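Local coordinates for protein acetylxylan esterase (Geobacillus stearothermophilus, PDB 5BN1) that removes acetyl side groups from the xylose backbone of xylan and xylo-oligosaccharides, working as a doughnut-shaped homooctameric serine esterase, at residues L133-Y138 with S167-T172; V108-Y113 with D152-V157; F137-N142 with V193-A198; G43-V48 with R209-E214. The protein carries 1 engineered substitution. All coordinates share one frame; numbering follows the deposited sequence. Where two conformers were deposited one is given.

Interaction 1. Residues L133-Y138 with S167-T172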
loop_
_atom_site.group_PDB
_atom_site.type_symbol
_atom_site.label_atom_id
_atom_site.label_comp_id
_atom_site.label_asym_id
_atom_site.label_seq_id
_atom_site.Cartn_x
_atom_site.Cartn_y
_atom_site.Cartn_z
ATOM N N LEU A 133 -33.518 -10.144 -22.093
ATOM C CA LEU A 133 -33.881 -9.144 -21.111
ATOM C C LEU A 133 -34.093 -9.872 -19.833
ATOM O O LEU A 133 -34.970 -10.651 -19.583
ATOM C CB LEU A 133 -35.227 -8.452 -21.550
ATOM C CG LEU A 133 -34.906 -7.514 -22.671
ATOM C CD1 LEU A 133 -36.253 -7.027 -23.235
ATOM C CD2 LEU A 133 -34.201 -6.282 -22.241
ATOM N N MET A 134 -33.223 -9.460 -18.837
ATOM C CA MET A 134 -33.405 -9.936 -17.504
ATOM C C MET A 134 -33.997 -8.871 -16.630
ATOM O O MET A 134 -33.610 -7.738 -16.675
ATOM C CB MET A 134 -32.002 -10.240 -16.902
ATOM C CG MET A 134 -31.171 -11.209 -17.694
ATOM S SD MET A 134 -29.420 -11.537 -17.035
ATOM C CE MET A 134 -29.883 -12.376 -15.537
ATOM N N THR A 135 -34.945 -9.235 -15.834
ATOM C CA THR A 135 -35.610 -8.262 -14.931
ATOM C C THR A 135 -34.591 -7.808 -13.872
ATOM O O THR A 135 -33.681 -8.605 -13.546
ATOM C CB THR A 135 -36.830 -8.768 -14.162
ATOM O OG1 THR A 135 -36.524 -9.906 -13.312
ATOM C CG2 THR A 135 -37.890 -9.301 -15.162
ATOM N N PRO A 136 -34.674 -6.587 -13.426
ATOM C CA PRO A 136 -34.090 -6.300 -12.090
ATOM C C PRO A 136 -34.763 -7.181 -11.065
ATOM O O PRO A 136 -35.762 -7.918 -11.234
ATOM C CB PRO A 136 -34.334 -4.814 -11.979
ATOM C CG PRO A 136 -35.756 -4.623 -12.548
ATOM C CD PRO A 136 -35.641 -5.471 -13.777
ATOM N N PHE A 137 -34.283 -7.074 -9.799
ATOM C CA PHE A 137 -34.817 -7.825 -8.717
ATOM C C PHE A 137 -34.508 -7.085 -7.389
ATOM O O PHE A 137 -33.654 -6.199 -7.369
ATOM C CB PHE A 137 -34.162 -9.269 -8.635
ATOM C CG PHE A 137 -32.677 -9.290 -8.430
ATOM C CD1 PHE A 137 -32.214 -9.160 -7.136
ATOM C CD2 PHE A 137 -31.792 -9.363 -9.476
ATOM C CE1 PHE A 137 -30.821 -9.089 -6.934
ATOM C CE2 PHE A 137 -30.450 -9.292 -9.299
ATOM C CZ PHE A 137 -29.961 -9.117 -8.032
ATOM N N TYR A 138 -35.207 -7.553 -6.374
ATOM C CA TYR A 138 -34.975 -7.058 -4.996
ATOM C C TYR A 138 -35.166 -8.231 -4.120
ATOM O O TYR A 138 -36.204 -8.917 -4.190
ATOM C CB TYR A 138 -35.854 -5.893 -4.653
ATOM C CG TYR A 138 -35.526 -5.164 -3.370
ATOM C CD1 TYR A 138 -34.261 -4.662 -3.167
ATOM C CD2 TYR A 138 -36.499 -4.884 -2.438
ATOM C CE1 TYR A 138 -33.944 -3.937 -2.053
ATOM C CE2 TYR A 138 -36.168 -4.156 -1.291
ATOM C CZ TYR A 138 -34.914 -3.670 -1.136
ATOM O OH TYR A 138 -34.666 -2.899 0.005
ATOM N N SER A 167 -37.906 -10.851 -27.580
ATOM C CA SER A 167 -36.594 -11.112 -26.921
ATOM C C SER A 167 -36.767 -12.270 -25.961
ATOM O O SER A 167 -37.824 -12.564 -25.439
ATOM C CB SER A 167 -36.270 -9.855 -26.141
ATOM O OG SER A 167 -35.974 -8.734 -26.949
ATOM N N LEU A 168 -35.662 -12.920 -25.612
ATOM C CA LEU A 168 -35.701 -13.885 -24.552
ATOM C C LEU A 168 -35.826 -13.066 -23.207
ATOM O O LEU A 168 -35.561 -11.894 -23.159
ATOM C CB LEU A 168 -34.386 -14.703 -24.516
ATOM C CG LEU A 168 -34.157 -15.624 -25.747
ATOM C CD1 LEU A 168 -32.822 -16.384 -25.610
ATOM C CD2 LEU A 168 -35.313 -16.548 -25.819
ATOM N N PHE A 169 -36.247 -13.760 -22.212
ATOM C CA PHE A 169 -36.718 -13.116 -20.958
ATOM C C PHE A 169 -36.400 -13.946 -19.750
ATOM O O PHE A 169 -36.759 -15.150 -19.642
ATOM C CB PHE A 169 -38.232 -12.876 -21.024
ATOM C CG PHE A 169 -38.844 -12.385 -19.739
ATOM C CD1 PHE A 169 -38.490 -11.099 -19.320
ATOM C CD2 PHE A 169 -39.591 -13.134 -18.926
ATOM C CE1 PHE A 169 -39.023 -10.645 -18.114
ATOM C CE2 PHE A 169 -40.152 -12.702 -17.697
ATOM C CZ PHE A 169 -39.817 -11.387 -17.298
ATOM N N VAL A 170 -35.690 -13.334 -18.744
ATOM C CA VAL A 170 -35.442 -13.993 -17.511
ATOM C C VAL A 170 -36.067 -13.213 -16.363
ATOM O O VAL A 170 -35.662 -12.051 -16.122
ATOM C CB VAL A 170 -33.888 -14.054 -17.289
ATOM C CG1 VAL A 170 -33.599 -14.845 -15.984
ATOM C CG2 VAL A 170 -33.184 -14.642 -18.474
ATOM N N ASP A 171 -36.930 -13.857 -15.636
ATOM C CA ASP A 171 -37.592 -13.312 -14.485
ATOM C C ASP A 171 -36.695 -13.637 -13.238
ATOM O O ASP A 171 -36.861 -14.655 -12.600
ATOM C CB ASP A 171 -38.990 -13.804 -14.294
ATOM C CG ASP A 171 -39.720 -13.104 -13.245
ATOM O OD1 ASP A 171 -39.115 -12.330 -12.359
ATOM O OD2 ASP A 171 -41.015 -13.136 -13.172
ATOM N N THR A 172 -35.803 -12.692 -12.948
ATOM C CA THR A 172 -34.833 -12.938 -11.810
ATOM C C THR A 172 -35.563 -12.825 -10.550
ATOM O O THR A 172 -35.198 -13.389 -9.535
ATOM C CB THR A 172 -33.660 -11.968 -11.921
ATOM O OG1 THR A 172 -34.180 -10.637 -11.822
ATOM C CG2 THR A 172 -32.881 -12.153 -13.161
#
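Leu-133 pairs with Phe-169 and Met-134 with Val-170 in parallel register, through three backbone hydrogen bonds: Leu-133 N to Leu-168 O, Val-170 N to Leu-133 O and Thr-135 N to Val-170 O, each 2.9 Å. Past the strand ends, two threonines slide by each other and take over the polar pairing. Thr-172 OG1 donates to Thr-135 O (2.7 Å) from above the carbonyl plane, while Thr-172 N donates to Thr-135 OG1 (2.9 Å), whose own proton goes to Pro-136 O; a hydroxyl suits both jobs because it gives and accepts. Strand 168-170, an outermost strand of this chain's sheet, thereby joins strand 130-134 in a beta-alpha-beta unit whose connection is helix 146-165. Asp-171 N-caps helix 172-180 with OD1 on Ala-174 N. Among apolar groups, Met-134 and Val-170 lie side by side, beta-branched valine suiting the extended strand. The methionine chain bends at its third torsion (67°), bringing CE within 3.8 Å of Thr-172 CG2. Thr-135 CG2 meets Phe-169 CE1 obliquely at 3.4 Å.

Interaction 2. Residues V108-Y113 with D152-V157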
loop_
_atom_site.group_PDB
_atom_site.type_symbol
_atom_site.label_atom_id
_atom_site.label_comp_id
_atom_site.label_asym_id
_atom_site.label_seq_id
_atom_site.Cartn_x
_atom_site.Cartn_y
_atom_site.Cartn_z
ATOM N N VAL A 108 -34.464 7.319 -11.848
ATOM C CA VAL A 108 -34.965 7.068 -13.224
ATOM C C VAL A 108 -36.336 6.488 -13.030
ATOM O O VAL A 108 -36.526 5.322 -12.692
ATOM C CB VAL A 108 -34.042 6.129 -14.002
ATOM C CG1 VAL A 108 -34.641 5.819 -15.355
ATOM C CG2 VAL A 108 -32.679 6.679 -14.170
ATOM N N TYR A 109 -37.392 7.299 -13.222
ATOM C CA TYR A 109 -38.791 7.007 -13.007
ATOM C C TYR A 109 -39.289 6.142 -14.187
ATOM O O TYR A 109 -38.562 6.035 -15.182
ATOM C CB TYR A 109 -39.581 8.300 -12.869
ATOM C CG TYR A 109 -39.198 9.082 -11.628
ATOM C CD1 TYR A 109 -39.314 8.532 -10.372
ATOM C CD2 TYR A 109 -38.816 10.442 -11.742
ATOM C CE1 TYR A 109 -38.930 9.255 -9.262
ATOM C CE2 TYR A 109 -38.342 11.122 -10.610
ATOM C CZ TYR A 109 -38.495 10.553 -9.415
ATOM O OH TYR A 109 -38.163 11.266 -8.255
ATOM N N LEU A 110 -40.454 5.576 -13.960
ATOM C CA LEU A 110 -40.915 4.513 -14.873
ATOM C C LEU A 110 -41.001 4.985 -16.283
ATOM O O LEU A 110 -40.751 4.230 -17.192
ATOM C CB LEU A 110 -42.213 3.963 -14.336
ATOM C CG LEU A 110 -42.714 2.642 -14.996
ATOM C CD1 LEU A 110 -41.785 1.518 -14.507
ATOM C CD2 LEU A 110 -44.115 2.342 -14.642
ATOM N N ASP A 111 -41.479 6.245 -16.490
ATOM C CA ASP A 111 -41.512 6.734 -17.857
ATOM C C ASP A 111 -40.205 6.810 -18.577
ATOM O O ASP A 111 -40.086 6.382 -19.718
ATOM C CB ASP A 111 -42.224 8.120 -17.936
ATOM C CG ASP A 111 -41.556 9.216 -17.169
ATOM O OD1 ASP A 111 -40.938 8.993 -16.096
ATOM O OD2 ASP A 111 -41.566 10.371 -17.631
ATOM N N GLU A 112 -39.132 7.288 -17.909
ATOM C CA GLU A 112 -37.813 7.289 -18.463
ATOM C C GLU A 112 -37.287 5.859 -18.642
ATOM O O GLU A 112 -36.709 5.600 -19.655
ATOM C CB GLU A 112 -36.839 8.127 -17.627
ATOM C CG GLU A 112 -35.502 8.238 -18.225
ATOM C CD GLU A 112 -34.462 9.070 -17.440
ATOM O OE1 GLU A 112 -34.811 9.577 -16.363
ATOM O OE2 GLU A 112 -33.328 9.122 -17.910
ATOM N N TYR A 113 -37.553 5.035 -17.680
ATOM C CA TYR A 113 -37.094 3.636 -17.753
ATOM C C TYR A 113 -37.679 2.882 -18.956
ATOM O O TYR A 113 -36.897 2.348 -19.760
ATOM C CB TYR A 113 -37.394 2.929 -16.445
ATOM C CG TYR A 113 -36.906 1.515 -16.390
ATOM C CD1 TYR A 113 -35.597 1.243 -16.083
ATOM C CD2 TYR A 113 -37.793 0.491 -16.560
ATOM C CE1 TYR A 113 -35.142 -0.043 -16.013
ATOM C CE2 TYR A 113 -37.376 -0.871 -16.456
ATOM C CZ TYR A 113 -36.014 -1.083 -16.180
ATOM O OH TYR A 113 -35.642 -2.419 -16.094
ATOM N N ASP A 152 -41.042 -4.745 -8.786
ATOM C CA ASP A 152 -41.984 -5.635 -9.526
ATOM C C ASP A 152 -42.598 -4.869 -10.709
ATOM O O ASP A 152 -42.715 -5.414 -11.841
ATOM C CB ASP A 152 -43.026 -6.249 -8.699
ATOM C CG ASP A 152 -42.550 -7.400 -7.803
ATOM O OD1 ASP A 152 -41.388 -7.700 -7.809
ATOM O OD2 ASP A 152 -43.459 -7.844 -7.050
ATOM N N GLN A 153 -42.905 -3.590 -10.468
ATOM C CA GLN A 153 -43.458 -2.755 -11.582
ATOM C C GLN A 153 -42.501 -2.577 -12.703
ATOM O O GLN A 153 -42.776 -2.701 -13.891
ATOM C CB GLN A 153 -43.959 -1.470 -11.004
ATOM C CG GLN A 153 -44.531 -0.595 -12.121
ATOM C CD GLN A 153 -45.127 0.669 -11.556
ATOM O OE1 GLN A 153 -44.508 1.391 -10.681
ATOM N NE2 GLN A 153 -46.393 0.897 -11.911
ATOM N N TYR A 154 -41.180 -2.301 -12.436
ATOM C CA TYR A 154 -40.120 -2.229 -13.423
ATOM C C TYR A 154 -39.928 -3.568 -14.111
ATOM O O TYR A 154 -39.706 -3.609 -15.318
ATOM C CB TYR A 154 -38.805 -1.696 -12.807
ATOM C CG TYR A 154 -38.748 -0.176 -12.585
ATOM C CD1 TYR A 154 -39.687 0.438 -11.730
ATOM C CD2 TYR A 154 -37.759 0.585 -13.146
ATOM C CE1 TYR A 154 -39.687 1.853 -11.545
ATOM C CE2 TYR A 154 -37.716 1.964 -12.944
ATOM C CZ TYR A 154 -38.657 2.520 -12.125
ATOM O OH TYR A 154 -38.641 3.931 -11.910
ATOM N N GLY A 155 -40.010 -4.651 -13.360
ATOM C CA GLY A 155 -39.944 -5.963 -13.962
ATOM C C GLY A 155 -41.103 -6.209 -14.990
ATOM O O GLY A 155 -40.830 -6.909 -15.921
ATOM N N ARG A 156 -42.274 -5.724 -14.653
ATOM C CA ARG A 156 -43.451 -5.812 -15.614
ATOM C C ARG A 156 -43.084 -5.126 -16.883
ATOM O O ARG A 156 -43.371 -5.625 -18.020
ATOM C CB ARG A 156 -44.708 -5.284 -15.016
ATOM C CG ARG A 156 -45.282 -6.076 -13.954
ATOM C CD ARG A 156 -46.745 -5.803 -13.665
ATOM N NE ARG A 156 -46.990 -4.478 -13.095
ATOM C CZ ARG A 156 -46.908 -4.161 -11.844
ATOM N NH1 ARG A 156 -46.440 -5.002 -10.908
ATOM N NH2 ARG A 156 -47.167 -2.930 -11.447
ATOM N N VAL A 157 -42.433 -3.956 -16.851
ATOM C CA VAL A 157 -41.928 -3.285 -18.033
ATOM C C VAL A 157 -41.041 -4.119 -18.837
ATOM O O VAL A 157 -41.104 -4.237 -20.046
ATOM C CB VAL A 157 -41.333 -1.875 -17.752
ATOM C CG1 VAL A 157 -40.475 -1.392 -18.902
ATOM C CG2 VAL A 157 -42.433 -0.893 -17.252
#
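Val-108 offers its carbonyl oxygen to the phenol of Tyr-154: Tyr-154 OH donates to Val-108 O over 2.6 Å, in the carbonyl plane and on a lone pair. With CG anti to the carbonyl carbon (chi1 -78°), Tyr-154 carries its ring across to helix 110-124. Gln-97 NE2 holds the same hydroxyl, giving it two partners. Tyr-109 then occupies the N-cap position of helix 110-124, and its backbone passes close to the phenol.

One residue on, Leu-110 puts its two methyls to different uses. CD1 sits over a face of the Tyr-154 ring, 3.8 Å from its centroid and 19° off the normal, a CH-pi contact, and also reaches Val-157 CG2 at 3.7 Å. CD2 packs on the amide end of Gln-153, 3.7 Å from its CD atom. A branched leucine suits a spot where ring, valine and glutamine meet.

A turn later, Tyr-113 presents a ring face to Tyr-154, whose CD2 stands above the centre of that face, 3.4 Å from Tyr-113 CD2. The planes are inclined at 49°. Val-157 CG1 adds a contact with Tyr-113 CE2 at 4.0 Å.

Beyond the contact the Tyr-113 hydroxyl is hydrogen-bonded to Ile-89 O. Helix 91-99 packs on Tyr-154 through Val-94 and helix 66-78 meets Val-108, while helices 110-124 and 146-165, lying before and after strand 130-134 in the chain, are joined here.

Interaction 3. Residues F137-N142 with V193-A198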
loop_
_atom_site.group_PDB
_atom_site.type_symbol
_atom_site.label_atom_id
_atom_site.label_comp_id
_atom_site.label_asym_id
_atom_site.label_seq_id
_atom_site.Cartn_x
_atom_site.Cartn_y
_atom_site.Cartn_z
ATOM N N PHE A 137 -34.283 -7.074 -9.799
ATOM C CA PHE A 137 -34.817 -7.825 -8.717
ATOM C C PHE A 137 -34.508 -7.085 -7.389
ATOM O O PHE A 137 -33.654 -6.199 -7.369
ATOM C CB PHE A 137 -34.162 -9.269 -8.635
ATOM C CG PHE A 137 -32.677 -9.290 -8.430
ATOM C CD1 PHE A 137 -32.214 -9.160 -7.136
ATOM C CD2 PHE A 137 -31.792 -9.363 -9.476
ATOM C CE1 PHE A 137 -30.821 -9.089 -6.934
ATOM C CE2 PHE A 137 -30.450 -9.292 -9.299
ATOM C CZ PHE A 137 -29.961 -9.117 -8.032
ATOM N N TYR A 138 -35.207 -7.553 -6.374
ATOM C CA TYR A 138 -34.975 -7.058 -4.996
ATOM C C TYR A 138 -35.166 -8.231 -4.120
ATOM O O TYR A 138 -36.204 -8.917 -4.190
ATOM C CB TYR A 138 -35.854 -5.893 -4.653
ATOM C CG TYR A 138 -35.526 -5.164 -3.370
ATOM C CD1 TYR A 138 -34.261 -4.662 -3.167
ATOM C CD2 TYR A 138 -36.499 -4.884 -2.438
ATOM C CE1 TYR A 138 -33.944 -3.937 -2.053
ATOM C CE2 TYR A 138 -36.168 -4.156 -1.291
ATOM C CZ TYR A 138 -34.914 -3.670 -1.136
ATOM O OH TYR A 138 -34.666 -2.899 0.005
ATOM N N ILE A 139 -34.136 -8.529 -3.283
ATOM C CA ILE A 139 -34.205 -9.765 -2.541
ATOM C C ILE A 139 -34.973 -9.529 -1.257
ATOM O O ILE A 139 -34.470 -9.198 -0.173
ATOM C CB ILE A 139 -32.757 -10.310 -2.287
ATOM C CG1 ILE A 139 -32.030 -10.465 -3.578
ATOM C CG2 ILE A 139 -32.837 -11.632 -1.462
ATOM C CD1 ILE A 139 -30.543 -10.832 -3.465
ATOM N N GLU A 140 -36.316 -9.631 -1.367
ATOM C CA GLU A 140 -37.258 -9.229 -0.335
ATOM C C GLU A 140 -38.554 -9.975 -0.654
ATOM O O GLU A 140 -39.036 -9.817 -1.797
ATOM C CB GLU A 140 -37.517 -7.663 -0.404
ATOM C CG GLU A 140 -38.657 -7.236 0.455
ATOM C CD GLU A 140 -38.551 -7.694 1.872
ATOM O OE1 GLU A 140 -37.526 -7.350 2.571
ATOM O OE2 GLU A 140 -39.453 -8.466 2.366
ATOM N N GLY A 141 -39.035 -10.857 0.201
ATOM C CA GLY A 141 -40.210 -11.671 -0.099
ATOM C C GLY A 141 -41.525 -10.992 0.153
ATOM O O GLY A 141 -42.561 -11.496 -0.346
ATOM N N ASN A 142 -41.525 -9.878 0.838
ATOM C CA ASN A 142 -42.805 -9.124 1.079
ATOM C C ASN A 142 -43.123 -8.253 -0.101
ATOM O O ASN A 142 -42.495 -7.221 -0.324
ATOM C CB ASN A 142 -42.781 -8.341 2.365
ATOM C CG ASN A 142 -44.060 -7.545 2.616
ATOM O OD1 ASN A 142 -45.059 -7.788 1.940
ATOM N ND2 ASN A 142 -43.999 -6.573 3.486
ATOM N N VAL A 193 -29.660 -6.521 -2.316
ATOM C CA VAL A 193 -29.298 -6.328 -3.691
ATOM C C VAL A 193 -28.118 -7.175 -4.098
ATOM O O VAL A 193 -28.181 -7.904 -5.084
ATOM C CB VAL A 193 -29.059 -4.871 -3.988
ATOM C CG1 VAL A 193 -28.458 -4.674 -5.370
ATOM C CG2 VAL A 193 -30.399 -4.118 -3.825
ATOM N N HIS A 194 -26.972 -7.050 -3.390
ATOM C CA HIS A 194 -25.723 -7.641 -3.751
ATOM C C HIS A 194 -25.596 -8.991 -3.054
ATOM O O HIS A 194 -25.372 -9.017 -1.826
ATOM C CB HIS A 194 -24.580 -6.766 -3.296
ATOM C CG HIS A 194 -24.575 -5.436 -3.991
ATOM N ND1 HIS A 194 -25.023 -4.316 -3.415
ATOM C CD2 HIS A 194 -24.221 -5.113 -5.266
ATOM C CE1 HIS A 194 -24.849 -3.293 -4.236
ATOM N NE2 HIS A 194 -24.443 -3.764 -5.386
ATOM N N PRO A 195 -25.750 -10.076 -3.767
ATOM C CA PRO A 195 -25.831 -11.354 -3.121
ATOM C C PRO A 195 -24.506 -12.133 -2.990
ATOM O O PRO A 195 -23.512 -11.760 -3.584
ATOM C CB PRO A 195 -26.827 -12.146 -3.949
ATOM C CG PRO A 195 -26.522 -11.702 -5.239
ATOM C CD PRO A 195 -26.071 -10.229 -5.202
ATOM N N SER A 196 -24.618 -13.134 -2.150
ATOM C CA SER A 196 -23.553 -14.121 -1.995
ATOM C C SER A 196 -23.356 -14.900 -3.299
ATOM O O SER A 196 -24.126 -14.810 -4.317
ATOM C CB SER A 196 -23.916 -15.215 -1.005
ATOM O OG SER A 196 -25.107 -15.862 -1.276
ATOM N N VAL A 197 -22.387 -15.817 -3.288
ATOM C CA VAL A 197 -22.217 -16.762 -4.383
ATOM C C VAL A 197 -23.524 -17.444 -4.683
ATOM O O VAL A 197 -23.885 -17.758 -5.837
ATOM C CB VAL A 197 -21.139 -17.836 -4.039
ATOM C CG1 VAL A 197 -21.142 -19.005 -5.035
ATOM C CG2 VAL A 197 -19.787 -17.156 -3.852
ATOM N N ALA A 198 -24.288 -17.872 -3.690
ATOM C CA ALA A 198 -25.550 -18.544 -3.884
ATOM C C ALA A 198 -26.523 -17.675 -4.702
ATOM O O ALA A 198 -27.191 -18.220 -5.590
ATOM C CB ALA A 198 -26.214 -18.894 -2.568
#
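Phe-137 turns the edge of its ring toward the backbone of Val-193, with CE1 3.4 Å from Val-193 O, which lies near the ring plane. The weakly positive C-H rim of an aromatic ring is a reasonable neighbour for a carbonyl oxygen. Tyr-138 also uses its edge: Val-193 CG2 lies in the plane of the ring, 4.0 Å from Tyr-138 CD1, and the two side chains cross at about a right angle. Beyond this contact the tyrosine hydroxyl is hydrogen-bonded to Tyr-184 OH of a second subunit.

Ile-139, the centre of an inverse gamma turn, points toward the other segment. Its chain is extended (chi2 173°), which carries CD1 to 4.0 Å from Pro-195 CB, again crosswise. Val-193 in turn lays its CG1 methyl over the centre of the imidazole of His-194, 3.9 Å above the plane.

His-194 is the probable charge-relay histidine of this SGNH-type esterase, hydrogen-bonded through ND1 to Asp-191 OD2 and through NE2 to Ser-15 OG. Val-193 N is hydrogen-bonded to Asp-191 OD1. Hydrocarbon and ring edges thus back the loop that carries this probable triad histidine; the contact is mostly apolar, and the hydrogen bonds of the imidazole are made to Asp-191 and Ser-15, outside the two segments.

Interaction 4. Residues G43-V48 with R209-E214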
loop_
_atom_site.group_PDB
_atom_site.type_symbol
_atom_site.label_atom_id
_atom_site.label_comp_id
_atom_site.label_asym_id
_atom_site.label_seq_id
_atom_site.Cartn_x
_atom_site.Cartn_y
_atom_site.Cartn_z
ATOM N N GLY A 43 -18.638 -20.347 -16.962
ATOM C CA GLY A 43 -18.004 -21.554 -16.491
ATOM C C GLY A 43 -18.804 -22.758 -16.537
ATOM O O GLY A 43 -18.266 -23.892 -16.798
ATOM N N LEU A 44 -20.120 -22.742 -16.201
ATOM C CA LEU A 44 -21.027 -23.842 -16.305
ATOM C C LEU A 44 -21.162 -24.314 -17.803
ATOM O O LEU A 44 -21.203 -25.506 -18.092
ATOM C CB LEU A 44 -22.393 -23.531 -15.729
ATOM C CG LEU A 44 -22.436 -23.605 -14.159
ATOM C CD1 LEU A 44 -23.573 -22.843 -13.611
ATOM C CD2 LEU A 44 -22.483 -25.121 -13.794
ATOM N N LEU A 45 -21.245 -23.332 -18.680
ATOM C CA LEU A 45 -21.360 -23.729 -20.135
ATOM C C LEU A 45 -20.059 -24.404 -20.616
ATOM O O LEU A 45 -20.201 -25.440 -21.346
ATOM C CB LEU A 45 -21.719 -22.480 -20.989
ATOM C CG LEU A 45 -23.120 -21.951 -20.939
ATOM C CD1 LEU A 45 -23.126 -20.605 -21.570
ATOM C CD2 LEU A 45 -24.087 -22.956 -21.550
ATOM N N GLN A 46 -18.912 -23.920 -20.188
ATOM C CA GLN A 46 -17.649 -24.571 -20.545
ATOM C C GLN A 46 -17.508 -25.907 -19.935
ATOM O O GLN A 46 -16.963 -26.861 -20.597
ATOM C CB GLN A 46 -16.497 -23.728 -20.323
ATOM C CG GLN A 46 -15.203 -24.290 -20.860
ATOM C CD GLN A 46 -14.183 -23.174 -21.136
ATOM O OE1 GLN A 46 -13.692 -22.488 -20.230
ATOM N NE2 GLN A 46 -14.000 -22.852 -22.450
ATOM N N ALA A 47 -17.980 -26.093 -18.688
ATOM C CA ALA A 47 -17.872 -27.364 -18.016
ATOM C C ALA A 47 -18.776 -28.424 -18.637
ATOM O O ALA A 47 -18.366 -29.619 -18.755
ATOM C CB ALA A 47 -18.188 -27.211 -16.539
ATOM N N VAL A 48 -19.952 -28.040 -19.139
ATOM C CA VAL A 48 -20.994 -28.969 -19.461
ATOM C C VAL A 48 -21.078 -29.016 -21.053
ATOM O O VAL A 48 -21.263 -30.111 -21.561
ATOM C CB VAL A 48 -22.348 -28.664 -18.801
ATOM C CG1 VAL A 48 -23.439 -29.602 -19.194
ATOM C CG2 VAL A 48 -22.232 -28.674 -17.268
ATOM N N ARG A 209 -31.330 -21.396 -17.885
ATOM C CA ARG A 209 -32.612 -22.035 -18.171
ATOM C C ARG A 209 -33.185 -21.393 -19.436
ATOM O O ARG A 209 -33.636 -22.059 -20.398
ATOM C CB ARG A 209 -33.501 -21.940 -17.003
ATOM C CG ARG A 209 -34.887 -22.545 -17.287
ATOM C CD ARG A 209 -35.838 -22.135 -16.218
ATOM N NE ARG A 209 -37.051 -22.889 -16.076
ATOM C CZ ARG A 209 -38.068 -22.527 -15.276
ATOM N NH1 ARG A 209 -38.005 -21.396 -14.523
ATOM N NH2 ARG A 209 -39.158 -23.307 -15.201
ATOM N N GLU A 210 -33.161 -20.056 -19.494
ATOM C CA GLU A 210 -33.795 -19.347 -20.626
ATOM C C GLU A 210 -33.045 -19.539 -21.937
ATOM O O GLU A 210 -33.709 -19.520 -23.034
ATOM C CB GLU A 210 -33.921 -17.871 -20.301
ATOM C CG GLU A 210 -34.597 -17.037 -21.395
ATOM C CD GLU A 210 -36.074 -17.355 -21.614
ATOM O OE1 GLU A 210 -36.708 -18.210 -20.900
ATOM O OE2 GLU A 210 -36.616 -16.619 -22.563
ATOM N N ILE A 211 -31.738 -19.834 -21.903
ATOM C CA ILE A 211 -31.001 -20.125 -23.120
ATOM C C ILE A 211 -30.957 -21.621 -23.474
ATOM O O ILE A 211 -30.259 -21.917 -24.468
ATOM C CB ILE A 211 -29.627 -19.500 -23.227
ATOM C CG1 ILE A 211 -28.651 -20.021 -22.109
ATOM C CG2 ILE A 211 -29.692 -17.940 -23.202
ATOM C CD1 ILE A 211 -27.248 -19.726 -22.448
ATOM N N GLY A 212 -31.576 -22.462 -22.693
ATOM C CA GLY A 212 -31.896 -23.872 -22.938
ATOM C C GLY A 212 -31.028 -24.826 -22.151
ATOM O O GLY A 212 -31.059 -26.045 -22.442
ATOM N N PHE A 213 -30.340 -24.384 -21.101
ATOM C CA PHE A 213 -29.646 -25.334 -20.191
ATOM C C PHE A 213 -30.348 -25.240 -18.836
ATOM O O PHE A 213 -30.070 -24.307 -18.039
ATOM C CB PHE A 213 -28.241 -24.926 -20.058
ATOM C CG PHE A 213 -27.360 -25.736 -19.089
ATOM C CD1 PHE A 213 -27.826 -26.926 -18.534
ATOM C CD2 PHE A 213 -26.079 -25.241 -18.729
ATOM C CE1 PHE A 213 -27.024 -27.638 -17.609
ATOM C CE2 PHE A 213 -25.275 -25.973 -17.828
ATOM C CZ PHE A 213 -25.792 -27.131 -17.279
ATOM N N GLU A 214 -31.114 -26.227 -18.526
ATOM C CA GLU A 214 -31.920 -26.168 -17.333
ATOM C C GLU A 214 -31.276 -27.064 -16.268
ATOM O O GLU A 214 -31.040 -28.237 -16.496
ATOM C CB GLU A 214 -33.399 -26.580 -17.637
ATOM C CG GLU A 214 -34.302 -26.255 -16.458
ATOM C CD GLU A 214 -35.785 -26.478 -16.725
ATOM O OE1 GLU A 214 -36.076 -27.385 -17.541
ATOM O OE2 GLU A 214 -36.644 -25.768 -16.108
#
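The Phe-213 ring is approached obliquely by Val-48, by Leu-45 and by the backbone oxygen of Leu-44, all from helix 37-48, while Tyr-49 meets it edge-to-face. Phe-213 comes just after the Schellman motif that ends helix 197-211, where Gly-212 takes a positive phi (106°), a value readily accepted by glycine. With CG anti to the backbone N (chi1 177°), the ring reaches across to the other helix. Its CZ comes against both methyls of Val-48, at 3.9 Å from CG1 and from CG2. Leu-45 CD2 touches Phe-213 CD2 at 4.1 Å, the two side chains sliding past each other in opposite directions, and Leu-45 CD1 lies 4.3 Å from Ile-211 CD1. Aliphatic chains suit this buried patch, which a third subunit helps to cover with Met-201 against Leu-44 and Val-216 against Phe-213. Across the turn, Arg-209 and Glu-214 form a salt bridge, Arg-209 NE standing 2.9 Å from Glu-214 OE2 and meeting it from above the carboxylate plane.

From the N terminus, helix 37-48 opens the longest loop, which interaction 4 closes at 209-214; the other three contacts fall within it. Segment 108-113 opens the next, then the overlapping segments 133-138 and 137-142, sharing Phe-137 and Tyr-138, open interactions 1 and 3. Interaction 2 closes first, at 152-157, crossing both; interaction 1 closes at 167-172 and interaction 3 at 193-198. Interaction 1 pairs two sheet strands, interaction 2 packs helix 110-124 on helix 146-165, interaction 3 sets the loop after strand 130-134 against that of the probable triad histidine, and interaction 4 packs helix 37-48 on the end of helix 197-211. Interactions 1 and 4 meet where Phe-169 N probably donates a hydrogen bond to Glu-210 OE2.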